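Local coordinates for xylose isomerase domain protein TIM barrel (Planctomyces limnophilus, PDB 3TVA), which binds a magnesium ion within a TIM barrel and is probably an isomerase of the xylose isomerase-like family, at residues P45-T49 / R50-Q54; W217-V220 / N221-G224; L279-G282 / L283-K286. One frame throughout, in Å; residues are numbered along the deposited sequence.

Following the chain from its N terminus, contact 1 comes in the link between strand 37-41 and helix 50-62, where a short 3-10 segment runs into the first turn of the helix. Contact 2 folds up part of the loop that joins strand 207-216 to its antiparallel partner, strand 229-231. Contact 3 closes no loop: it lies within the long last helix, 266-287, which packs there against helix 240-249 and strand 13-18, so that late and early parts of the barrel meet. All three are local and follow one another in series, neither nesting nor crossing. Contacts 1 and 2 sit on opposite sides of the chain's centre, their own centres about 42 Å apart.

Contact 1 (P45-T49 / R50-Q54); sequences PHTRT and REHAQ
Two groups converge on the hydroxyl of Thr49: Thr49 OG1 lies 2.9 Å from His52 ND1, in a hydrogen bond that either could donate, and Glu51 OE2 is a weaker, longer possible acceptor for the same single proton. With OG1 set between the backbone N and the carbonyl carbon (chi1 69°), it meets the imidazole at its edge, near the ring plane. The Glu51 chain, bent at its second torsion, brings its carboxylate near the same oxygen, at a helix start where a negative charge would probably be favoured. Thr49 is the N-cap of helix 50-62, a position that suits threonine, whose short polar side chain can turn back to the first turn. Its carbonyl opens the helical bonding, with Ala53 N 2.9 Å from Thr49 O. His52 also uses a ring face: Thr47 CA sits 3.8 Å from the centroid of the His52 ring and only 4° off the normal, a CH-pi contact, while Thr47 CG2 reaches towards NE2. An alanine in place of His52 is likely to leave Thr49 OG1 without its closer partner and to open a gap beside Thr47. Thr47 OG1 itself bonds to Asp20, and Arg48, leaving on another side, bonds to Pro43 O and forms a salt bridge with Glu103 on helix 97-114, the helix that Ala53 touches at Phe110 and Trp113.

Contact 2 (W217-V220 / N221-G224); sequences WAPV and NERG
The guanidinium of Arg223 lies flat on the indole of Trp217, the centres 4.4 Å apart and the planes inclined by 21°. It is displaced across the ring system, so that NH1 sits over the indole towards its rim, and Arg223 NH2 comes within 3.6 Å of Trp217 CB. The opposite face of the guanidinium receives a methyl group, with Val220 CG2 4.0 Å from Arg223 NH2. While its faces are packed in this way, the group uses one N-H at its edge, the acceptor tilted somewhat out of the guanidinium plane: Arg223 NE gives a hydrogen bond of 3.0 Å to Ala218 O, with an angle of 156° at the hydrogen. Behind these contacts stands the arginine chain, extended from CG to NE, which carries the charged end back along the preceding residues. A 3-10 turn sets the start of that chain. Glu222 N bonds to Pro219 O at 2.8 Å, and Arg223 N makes a weak bond of 3.4 Å to Val220 O. Proline suits the entry to this turn because its ring restrains phi, and Pro219 CG also lies against the Glu222 side chain, whose OE1 bonds to Ser226. Farther back, the Trp217 backbone N bonds to Asp237, which probably steadies the base of the indole; the Trp217 side chain is about 11 Å from that of the magnesium ligand Asp184. The flat, delocalised cation of arginine suits this place: it can lie on an electron-rich indole, probably a favourable pairing, and still donate to a carbonyl at its edge.

Contact 3 (L279-G282 / L283-K286); sequences LLTG and LRKK
Leu279 and Leu283, one helical turn apart, lie side by side and point the same way, with Leu283 CD1 4.2 Å from Leu279 CG. Their first torsions differ: Leu279 CG is anti to the backbone N (chi1 176°), whereas Leu283 CG stands beside its own N (chi1 -69°), directed back along the helix, and comes 3.4 Å from Leu279 O. Both side chains touch Met240, and Leu283, like buried Leu280, also packs against Leu244, so leucine suits the side of helix 266-287 that meets helix 240-249, its neighbour on the outside of the TIM barrel. Regular helical bonds carry the backbone, such as Arg284 N to Leu280 O at 2.8 Å. Arg284 leaves with CG anti to its N and then bends at the third torsion (67°), which places NE where a water can join it to the helix: the water accepts from Arg284 NE at 2.9 Å, in the guanidinium plane, and donates to Thr281 O at 2.8 Å. That carbonyl therefore has two donors, the water and Lys285 N. The far end of Arg284 reaches Trp11 O just ahead of strand 13-18, while Thr281 turns its hydroxyl back to Leu277 O and touches Ile13. Lys285 leads its amine away from the earlier turn, and Lys286, fully extended, has the length to deliver NZ to a salt bridge with Glu241.

Contact 1 (P45-T49 / R50-Q54)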
ATOM      1  N   PRO A  45      -2.614 -13.707  12.709  1.00 34.87           N
ATOM      2  CA  PRO A  45      -2.040 -15.048  12.534  1.00 35.67           C
ATOM      3  C   PRO A  45      -3.022 -16.206  12.743  1.00 35.77           C
ATOM      4  O   PRO A  45      -3.010 -17.158  11.962  1.00 38.57           O
ATOM      5  CB  PRO A  45      -0.944 -15.082  13.598  1.00 39.72           C
ATOM      6  CG  PRO A  45      -0.467 -13.667  13.649  1.00 41.87           C
ATOM      7  CD  PRO A  45      -1.687 -12.807  13.421  1.00 39.85           C
ATOM      8  N   HIS A  46      -3.872 -16.112  13.761  0.54 35.99           N
ATOM      9  CA  HIS A  46      -4.793 -17.200  14.087  0.54 40.60           C
ATOM     10  C   HIS A  46      -5.945 -17.331  13.089  0.54 38.58           C
ATOM     11  O   HIS A  46      -6.605 -18.365  13.025  0.54 40.31           O
ATOM     12  CB  HIS A  46      -5.324 -17.062  15.522  0.54 48.64           C
ATOM     13  CG  HIS A  46      -5.725 -15.667  15.892  0.54 53.68           C
ATOM     14  ND1 HIS A  46      -4.809 -14.653  16.085  0.54 58.56           N
ATOM     15  CD2 HIS A  46      -6.943 -15.120  16.118  0.54 58.56           C
ATOM     16  CE1 HIS A  46      -5.446 -13.542  16.407  0.54 60.55           C
ATOM     17  NE2 HIS A  46      -6.742 -13.797  16.432  0.54 61.33           N
ATOM     18  N   THR A  47      -6.195 -16.267  12.336  1.00 33.52           N
ATOM     19  CA  THR A  47      -7.217 -16.256  11.278  1.00 32.63           C
ATOM     20  C   THR A  47      -6.680 -16.485   9.862  1.00 35.00           C
ATOM     21  O   THR A  47      -7.322 -16.139   8.875  1.00 36.94           O
ATOM     22  CB  THR A  47      -8.230 -15.100  11.416  1.00 37.44           C
ATOM     23  OG1 THR A  47      -7.535 -13.869  11.623  1.00 37.21           O
ATOM     24  CG2 THR A  47      -9.151 -15.366  12.639  1.00 33.84           C
ATOM     25  N   ARG A  48      -5.416 -16.873   9.791  1.00 30.26           N
ATOM     26  CA  ARG A  48      -4.669 -16.982   8.544  1.00 28.20           C
ATOM     27  C   ARG A  48      -4.594 -18.356   7.854  1.00 29.69           C
ATOM     28  O   ARG A  48      -3.797 -18.530   6.931  1.00 29.23           O
ATOM     29  CB  ARG A  48      -3.257 -16.459   8.771  1.00 30.07           C
ATOM     30  CG  ARG A  48      -2.767 -15.489   7.746  1.00 34.85           C
ATOM     31  CD  ARG A  48      -1.365 -15.040   8.157  1.00 37.10           C
ATOM     32  NE  ARG A  48      -1.385 -13.704   8.729  1.00 39.04           N
ATOM     33  CZ  ARG A  48      -0.440 -13.208   9.517  1.00 35.48           C
ATOM     34  NH1 ARG A  48       0.604 -13.953   9.860  1.00 32.56           N
ATOM     35  NH2 ARG A  48      -0.555 -11.965   9.966  1.00 37.76           N
ATOM     36  N   THR A  49      -5.326 -19.358   8.329  1.00 28.54           N
ATOM     37  CA  THR A  49      -5.166 -20.695   7.760  1.00 26.19           C
ATOM     38  C   THR A  49      -5.808 -20.842   6.381  1.00 23.48           C
ATOM     39  O   THR A  49      -6.521 -19.958   5.918  1.00 20.07           O
ATOM     40  CB  THR A  49      -5.804 -21.766   8.675  1.00 30.37           C
ATOM     41  OG1 THR A  49      -7.231 -21.615   8.660  1.00 28.95           O
ATOM     42  CG2 THR A  49      -5.285 -21.626  10.099  1.00 30.24           C
ATOM     43  N   ARG A  50      -5.617 -22.005   5.769  1.00 20.11           N
ATOM     44  CA  ARG A  50      -6.211 -22.292   4.480  1.00 26.91           C
ATOM     45  C   ARG A  50      -7.745 -22.273   4.553  1.00 23.62           C
ATOM     46  O   ARG A  50      -8.412 -21.807   3.638  1.00 20.83           O
ATOM     47  CB  ARG A  50      -5.737 -23.652   3.982  1.00 31.85           C
ATOM     48  CG  ARG A  50      -6.151 -23.937   2.551  1.00 36.57           C
ATOM     49  CD  ARG A  50      -5.757 -25.351   2.135  1.00 46.98           C
ATOM     50  NE  ARG A  50      -5.966 -25.567   0.708  0.78 53.83           N
ATOM     51  CZ  ARG A  50      -6.346 -26.722   0.170  0.61 61.94           C
ATOM     52  NH1 ARG A  50      -6.569 -27.780   0.942  0.64 65.92           N
ATOM     53  NH2 ARG A  50      -6.509 -26.821  -1.143  0.65 63.80           N
ATOM     54  N   GLU A  51      -8.287 -22.768   5.659  1.00 21.46           N
ATOM     55  CA  GLU A  51      -9.734 -22.822   5.841  1.00 28.69           C
ATOM     56  C   GLU A  51     -10.316 -21.409   5.946  1.00 25.50           C
ATOM     57  O   GLU A  51     -11.393 -21.146   5.412  1.00 25.64           O
ATOM     58  CB  GLU A  51     -10.097 -23.673   7.064  1.00 32.57           C
ATOM     59  CG  GLU A  51      -9.711 -25.152   6.935  1.00 52.21           C
ATOM     60  CD  GLU A  51      -8.188 -25.414   6.974  1.00 66.02           C
ATOM     61  OE1 GLU A  51      -7.724 -26.302   6.218  1.00 76.31           O
ATOM     62  OE2 GLU A  51      -7.456 -24.750   7.754  1.00 60.65           O
ATOM     63  N   HIS A  52      -9.602 -20.512   6.635  1.00 19.63           N
ATOM     64  CA  HIS A  52      -9.965 -19.091   6.672  1.00 18.61           C
ATOM     65  C   HIS A  52      -9.841 -18.410   5.309  1.00 20.25           C
ATOM     66  O   HIS A  52     -10.638 -17.536   4.973  1.00 19.19           O
ATOM     67  CB  HIS A  52      -9.116 -18.322   7.691  1.00 19.66           C
ATOM     68  CG  HIS A  52      -9.473 -18.613   9.112  1.00 23.73           C
ATOM     69  ND1 HIS A  52      -8.773 -19.520   9.883  1.00 26.67           N
ATOM     70  CD2 HIS A  52     -10.477 -18.147   9.893  1.00 25.58           C
ATOM     71  CE1 HIS A  52      -9.327 -19.592  11.082  1.00 26.61           C
ATOM     72  NE2 HIS A  52     -10.358 -18.766  11.116  1.00 26.82           N
ATOM     73  N   ALA A  53      -8.831 -18.791   4.533  1.00 18.08           N
ATOM     74  CA  ALA A  53      -8.633 -18.165   3.236  1.00 21.66           C
ATOM     75  C   ALA A  53      -9.786 -18.540   2.325  1.00 22.16           C
ATOM     76  O   ALA A  53     -10.272 -17.720   1.543  1.00 25.00           O
ATOM     77  CB  ALA A  53      -7.311 -18.597   2.615  1.00 16.84           C
ATOM     78  N   GLN A  54     -10.217 -19.786   2.423  1.00 18.43           N
ATOM     79  CA  GLN A  54     -11.281 -20.267   1.554  1.00 26.03           C
ATOM     80  C   GLN A  54     -12.618 -19.623   1.917  1.00 22.44           C
ATOM     81  O   GLN A  54     -13.407 -19.300   1.038  1.00 20.69           O
ATOM     82  CB  GLN A  54     -11.344 -21.801   1.577  1.00 35.56           C
ATOM     83  CG  GLN A  54     -10.131 -22.407   0.848  1.00 47.66           C
ATOM     84  CD  GLN A  54     -10.016 -23.915   0.972  1.00 55.95           C
ATOM     85  OE1 GLN A  54     -10.222 -24.488   2.046  1.00 56.61           O
ATOM     86  NE2 GLN A  54      -9.665 -24.566  -0.134  1.00 60.11           N
TER

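Contact 2 (W217-V220 / N221-G224)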
ATOM      1  N   TRP A 217       1.192  19.044   3.825  1.00 27.56           N
ATOM      2  CA  TRP A 217       2.582  19.130   4.276  1.00 28.04           C
ATOM      3  C   TRP A 217       2.670  19.629   5.714  1.00 30.91           C
ATOM      4  O   TRP A 217       1.855  20.442   6.148  1.00 32.11           O
ATOM      5  CB  TRP A 217       3.378  20.103   3.401  1.00 26.98           C
ATOM      6  CG  TRP A 217       3.572  19.634   2.003  1.00 27.50           C
ATOM      7  CD1 TRP A 217       2.834  19.990   0.908  1.00 30.68           C
ATOM      8  CD2 TRP A 217       4.571  18.723   1.535  1.00 24.66           C
ATOM      9  NE1 TRP A 217       3.309  19.342  -0.210  1.00 29.31           N
ATOM     10  CE2 TRP A 217       4.372  18.559   0.148  1.00 26.31           C
ATOM     11  CE3 TRP A 217       5.604  18.019   2.156  1.00 27.65           C
ATOM     12  CZ2 TRP A 217       5.179  17.733  -0.632  1.00 27.95           C
ATOM     13  CZ3 TRP A 217       6.400  17.191   1.386  1.00 28.42           C
ATOM     14  CH2 TRP A 217       6.180  17.054   0.004  1.00 27.66           C
ATOM     15  N   ALA A 218       3.677  19.165   6.447  1.00 31.76           N
ATOM     16  CA  ALA A 218       4.042  19.813   7.704  1.00 31.67           C
ATOM     17  C   ALA A 218       4.613  21.198   7.388  1.00 35.44           C
ATOM     18  O   ALA A 218       4.989  21.465   6.242  1.00 38.09           O
ATOM     19  CB  ALA A 218       5.074  18.964   8.447  1.00 29.99           C
ATOM     20  N   PRO A 219       4.682  22.092   8.395  1.00 39.37           N
ATOM     21  CA  PRO A 219       5.402  23.357   8.183  1.00 40.35           C
ATOM     22  C   PRO A 219       6.816  23.075   7.675  1.00 45.87           C
ATOM     23  O   PRO A 219       7.363  22.017   8.007  1.00 41.92           O
ATOM     24  CB  PRO A 219       5.450  23.964   9.580  1.00 42.95           C
ATOM     25  CG  PRO A 219       4.228  23.427  10.255  1.00 42.67           C
ATOM     26  CD  PRO A 219       4.041  22.032   9.723  1.00 37.82           C
ATOM     27  N   VAL A 220       7.373  23.977   6.865  1.00 50.83           N
ATOM     28  CA  VAL A 220       8.637  23.733   6.158  1.00 54.97           C
ATOM     29  C   VAL A 220       9.758  23.226   7.058  1.00 54.54           C
ATOM     30  O   VAL A 220      10.439  22.248   6.728  1.00 53.66           O
ATOM     31  CB  VAL A 220       9.152  25.002   5.446  1.00 63.96           C
ATOM     32  CG1 VAL A 220      10.461  24.704   4.717  1.00 62.69           C
ATOM     33  CG2 VAL A 220       8.107  25.537   4.479  1.00 67.79           C
ATOM     34  N   ASN A 221       9.934  23.901   8.190  0.52 54.93           N
ATOM     35  CA  ASN A 221      10.981  23.562   9.146  0.52 56.72           C
ATOM     36  C   ASN A 221      10.731  22.247   9.878  0.52 55.76           C
ATOM     37  O   ASN A 221      11.653  21.669  10.440  0.52 57.63           O
ATOM     38  CB  ASN A 221      11.170  24.700  10.153  0.52 60.68           C
ATOM     39  CG  ASN A 221       9.873  25.097  10.837  0.52 62.15           C
ATOM     40  OD1 ASN A 221       8.972  25.653  10.208  0.52 62.92           O
ATOM     41  ND2 ASN A 221       9.777  24.819  12.132  0.52 62.26           N
ATOM     42  N   GLU A 222       9.486  21.780   9.868  1.00 52.04           N
ATOM     43  CA  GLU A 222       9.125  20.514  10.518  1.00 47.41           C
ATOM     44  C   GLU A 222       9.092  19.284   9.589  1.00 43.28           C
ATOM     45  O   GLU A 222       8.811  18.171  10.037  1.00 43.31           O
ATOM     46  CB  GLU A 222       7.795  20.642  11.263  1.00 48.98           C
ATOM     47  CG  GLU A 222       7.827  21.642  12.408  1.00 59.68           C
ATOM     48  CD  GLU A 222       6.495  21.734  13.134  1.00 72.20           C
ATOM     49  OE1 GLU A 222       5.708  20.762  13.073  1.00 74.02           O
ATOM     50  OE2 GLU A 222       6.229  22.783  13.764  1.00 79.61           O
ATOM     51  N   ARG A 223       9.353  19.475   8.302  1.00 37.67           N
ATOM     52  CA  ARG A 223       9.262  18.361   7.364  1.00 38.37           C
ATOM     53  C   ARG A 223      10.303  17.286   7.647  1.00 38.77           C
ATOM     54  O   ARG A 223      11.473  17.591   7.869  1.00 40.51           O
ATOM     55  CB  ARG A 223       9.338  18.858   5.922  1.00 39.42           C
ATOM     56  CG  ARG A 223       8.167  19.747   5.599  1.00 40.92           C
ATOM     57  CD  ARG A 223       8.060  20.124   4.150  1.00 40.44           C
ATOM     58  NE  ARG A 223       7.054  21.168   4.018  1.00 45.23           N
ATOM     59  CZ  ARG A 223       6.730  21.769   2.880  1.00 48.94           C
ATOM     60  NH1 ARG A 223       7.328  21.423   1.747  1.00 49.82           N
ATOM     61  NH2 ARG A 223       5.802  22.717   2.881  1.00 50.26           N
ATOM     62  N   GLY A 224       9.869  16.028   7.663  1.00 35.47           N
ATOM     63  CA  GLY A 224      10.754  14.932   8.015  1.00 31.83           C
ATOM     64  C   GLY A 224      10.981  14.829   9.515  1.00 37.26           C
ATOM     65  O   GLY A 224      11.719  13.968   9.989  1.00 40.84           O
TER

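Contact 3 (L279-G282 / L283-K286)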
ATOM      1  N   LEU A 279     -15.472  11.844  -6.189  1.00 26.79           N
ATOM      2  CA  LEU A 279     -14.380  12.588  -6.813  1.00 27.34           C
ATOM      3  C   LEU A 279     -13.625  11.757  -7.870  1.00 26.56           C
ATOM      4  O   LEU A 279     -13.362  12.231  -8.981  1.00 23.85           O
ATOM      5  CB  LEU A 279     -13.408  13.076  -5.739  1.00 28.46           C
ATOM      6  CG  LEU A 279     -12.178  13.787  -6.294  1.00 34.52           C
ATOM      7  CD1 LEU A 279     -12.600  15.121  -6.921  1.00 38.70           C
ATOM      8  CD2 LEU A 279     -11.125  13.997  -5.219  1.00 34.32           C
ATOM      9  N   LEU A 280     -13.282  10.516  -7.534  1.00 23.15           N
ATOM     10  CA  LEU A 280     -12.514   9.681  -8.462  1.00 22.57           C
ATOM     11  C   LEU A 280     -13.351   9.258  -9.660  1.00 26.72           C
ATOM     12  O   LEU A 280     -12.832   9.096 -10.770  1.00 26.20           O
ATOM     13  CB  LEU A 280     -11.947   8.445  -7.757  1.00 24.13           C
ATOM     14  CG  LEU A 280     -10.873   8.714  -6.700  1.00 26.20           C
ATOM     15  CD1 LEU A 280     -10.499   7.434  -5.978  1.00 27.33           C
ATOM     16  CD2 LEU A 280      -9.634   9.343  -7.335  1.00 19.51           C
ATOM     17  N   THR A 281     -14.649   9.075  -9.434  1.00 23.49           N
ATOM     18  CA  THR A 281     -15.552   8.661 -10.502  1.00 26.84           C
ATOM     19  C   THR A 281     -15.657   9.771 -11.555  1.00 29.33           C
ATOM     20  O   THR A 281     -15.643   9.497 -12.754  1.00 29.90           O
ATOM     21  CB  THR A 281     -16.937   8.284  -9.939  1.00 32.54           C
ATOM     22  OG1 THR A 281     -16.798   7.135  -9.090  1.00 36.94           O
ATOM     23  CG2 THR A 281     -17.931   7.968 -11.049  1.00 35.12           C
ATOM     24  N   GLY A 282     -15.743  11.020 -11.097  1.00 27.13           N
ATOM     25  CA  GLY A 282     -15.754  12.168 -11.994  1.00 26.56           C
ATOM     26  C   GLY A 282     -14.429  12.323 -12.731  1.00 26.13           C
ATOM     27  O   GLY A 282     -14.405  12.590 -13.929  1.00 25.19           O
ATOM     28  N   LEU A 283     -13.312  12.151 -12.027  1.00 22.13           N
ATOM     29  CA  LEU A 283     -12.015  12.300 -12.686  1.00 23.32           C
ATOM     30  C   LEU A 283     -11.765  11.165 -13.682  1.00 26.42           C
ATOM     31  O   LEU A 283     -11.208  11.387 -14.759  1.00 25.77           O
ATOM     32  CB  LEU A 283     -10.872  12.398 -11.665  1.00 22.35           C
ATOM     33  CG  LEU A 283     -10.828  13.679 -10.816  1.00 25.08           C
ATOM     34  CD1 LEU A 283      -9.798  13.532  -9.700  1.00 24.53           C
ATOM     35  CD2 LEU A 283     -10.523  14.909 -11.672  1.00 27.57           C
ATOM     36  N   ARG A 284     -12.192   9.952 -13.333  1.00 23.87           N
ATOM     37  CA  ARG A 284     -12.081   8.830 -14.257  1.00 25.84           C
ATOM     38  C   ARG A 284     -12.859   9.098 -15.534  1.00 26.61           C
ATOM     39  O   ARG A 284     -12.372   8.829 -16.624  1.00 24.09           O
ATOM     40  CB  ARG A 284     -12.586   7.529 -13.624  1.00 26.60           C
ATOM     41  CG  ARG A 284     -12.424   6.300 -14.528  1.00 24.38           C
ATOM     42  CD  ARG A 284     -12.874   5.031 -13.800  1.00 25.47           C
ATOM     43  NE  ARG A 284     -14.317   5.054 -13.565  1.00 26.43           N
ATOM     44  CZ  ARG A 284     -14.971   4.212 -12.768  1.00 29.80           C
ATOM     45  NH1 ARG A 284     -14.308   3.266 -12.106  1.00 25.34           N
ATOM     46  NH2 ARG A 284     -16.296   4.316 -12.630  1.00 27.84           N
ATOM     47  N   LYS A 285     -14.074   9.624 -15.395  1.00 25.44           N
ATOM     48  CA  LYS A 285     -14.912   9.908 -16.552  1.00 26.52           C
ATOM     49  C   LYS A 285     -14.270  10.962 -17.454  1.00 29.52           C
ATOM     50  O   LYS A 285     -14.339  10.880 -18.680  1.00 33.00           O
ATOM     51  CB  LYS A 285     -16.297  10.381 -16.106  1.00 27.39           C
ATOM     52  CG  LYS A 285     -17.244  10.713 -17.249  1.00 35.54           C
ATOM     53  CD  LYS A 285     -18.596  11.152 -16.700  1.00 42.67           C
ATOM     54  CE  LYS A 285     -19.445  11.850 -17.760  0.69 48.24           C
ATOM     55  NZ  LYS A 285     -19.897  10.915 -18.824  0.69 51.35           N
ATOM     56  N   LYS A 286     -13.646  11.955 -16.835  1.00 28.50           N
ATOM     57  CA  LYS A 286     -12.947  12.996 -17.574  1.00 30.86           C
ATOM     58  C   LYS A 286     -11.669  12.478 -18.243  1.00 33.69           C
ATOM     59  O   LYS A 286     -11.451  12.705 -19.432  1.00 32.88           O
ATOM     60  CB  LYS A 286     -12.605  14.154 -16.635  1.00 33.18           C
ATOM     61  CG  LYS A 286     -11.942  15.336 -17.320  1.00 38.06           C
ATOM     62  CD  LYS A 286     -11.436  16.340 -16.297  1.00 39.07           C
ATOM     63  CE  LYS A 286     -10.803  17.551 -16.989  1.00 40.00           C
ATOM     64  NZ  LYS A 286     -10.458  18.630 -16.017  1.00 36.10           N
TER
HETATM   65  O   HOH W   1     -16.325   7.106 -14.038  1.00 32.83           O